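Local coordinates for protein arginyl-tRNA synthetase, putative (Plasmodium falciparum, PDB 5JLD) that probably charges tRNA(Arg) with L-arginine at the expense of ATP, as a cytoplasmic class I aminoacyl-tRNA synthetase, at residues S21-K24 and S28-E31. Residues are numbered along the deposited sequence; the frame is centred on the assembly and turned at random.
Sequences SIQK and SISE
The side-chain amide of Gln-23, in the last turn of helix 10-25, reaches across to the main chain of the returning loop: its NE2 donates to Ile-29 O over 3.1 Å, with an N-H...O angle of 156°. The carbonyl oxygen lies almost in the plane of the amide, and the nitrogen approaches in the carbonyl plane. An unstaggered chi1 (-137°) and a bend at chi2 (59°) together bring the amide to the loop. Its other end, OE1, accepts a bond from a water at 3.3 Å; the water oxygen lies 2.7 Å from Glu-31 N and accepts its hydrogen. Gln-23 thus reaches Ile-29 O directly and Glu-31 N through the water, which also bonds Ile-29 O weakly.

Beside this polar bridge, Ile-22 and Ile-29 meet through their CG2 methyls at 4.1 Å. In Ile-22, CG2 stands anti to the backbone N, which carries the methyl to the loop, where Glu-31 CG also lies against it at 4.3 Å. Glu-31 OE2 accepts a hydrogen bond from Asn-49 ND2 at the start of helix 49-57. The contact lies in a helix-to-strand connection, where the loop leading to strand 35-37 packs back on the C-terminal end of helix 10-25, within the N-terminal domain of arginyl-tRNA synthetases.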
# COMPACT_ATOMS: atom_id res chain seq x y z
N SER A 21 -13.41 26.81 15.29
CA SER A 21 -13.90 27.17 16.63
C SER A 21 -12.78 27.56 17.61
O SER A 21 -12.91 28.50 18.37
CB SER A 21 -14.71 26.04 17.25
OG SER A 21 -15.21 26.47 18.50
N ILE A 22 -11.68 26.83 17.55
CA ILE A 22 -10.51 27.10 18.38
C ILE A 22 -9.96 28.48 18.09
O ILE A 22 -9.71 29.26 19.01
CB ILE A 22 -9.40 26.04 18.16
CG1 ILE A 22 -9.76 24.71 18.84
CG2 ILE A 22 -8.06 26.55 18.69
CD1 ILE A 22 -8.89 23.54 18.37
N GLN A 23 -9.79 28.79 16.81
CA GLN A 23 -9.31 30.11 16.39
C GLN A 23 -10.22 31.23 16.89
O GLN A 23 -9.74 32.26 17.35
CB GLN A 23 -9.20 30.19 14.87
CG GLN A 23 -7.94 30.88 14.43
CD GLN A 23 -6.71 30.16 14.94
OE1 GLN A 23 -6.62 28.93 14.88
NE2 GLN A 23 -5.77 30.92 15.49
N LYS A 24 -11.52 31.01 16.79
CA LYS A 24 -12.50 32.00 17.26
C LYS A 24 -12.41 32.18 18.79
O LYS A 24 -12.49 33.31 19.30
CB LYS A 24 -13.90 31.56 16.84
CG LYS A 24 -14.99 32.62 16.99
CD LYS A 24 -16.33 32.09 16.47
CE LYS A 24 -17.50 32.92 16.99
NZ LYS A 24 -18.81 32.22 16.80
N SER A 28 -5.40 34.66 19.03
CA SER A 28 -3.95 34.72 18.90
C SER A 28 -3.31 33.46 19.47
O SER A 28 -2.42 33.53 20.32
CB SER A 28 -3.41 35.97 19.59
OG SER A 28 -1.99 36.01 19.59
N ILE A 29 -3.76 32.30 19.00
CA ILE A 29 -3.22 31.02 19.46
C ILE A 29 -2.71 30.22 18.28
O ILE A 29 -3.24 30.31 17.17
CB ILE A 29 -4.29 30.19 20.24
CG1 ILE A 29 -3.64 29.28 21.28
CG2 ILE A 29 -5.19 29.38 19.29
CD1 ILE A 29 -4.65 28.46 22.07
N SER A 30 -1.64 29.46 18.49
CA SER A 30 -1.18 28.54 17.46
C SER A 30 -1.43 27.14 17.99
O SER A 30 -0.70 26.65 18.85
CB SER A 30 0.30 28.75 17.11
N GLU A 31 -2.48 26.53 17.47
CA GLU A 31 -2.97 25.26 18.00
C GLU A 31 -3.67 24.51 16.86
O GLU A 31 -4.80 24.83 16.50
CB GLU A 31 -3.93 25.51 19.18
CG GLU A 31 -4.62 24.26 19.75
CD GLU A 31 -3.70 23.41 20.61
OE1 GLU A 31 -2.75 23.97 21.21
OE2 GLU A 31 -3.90 22.18 20.68
O HOH W 1 -3.61 27.64 15.25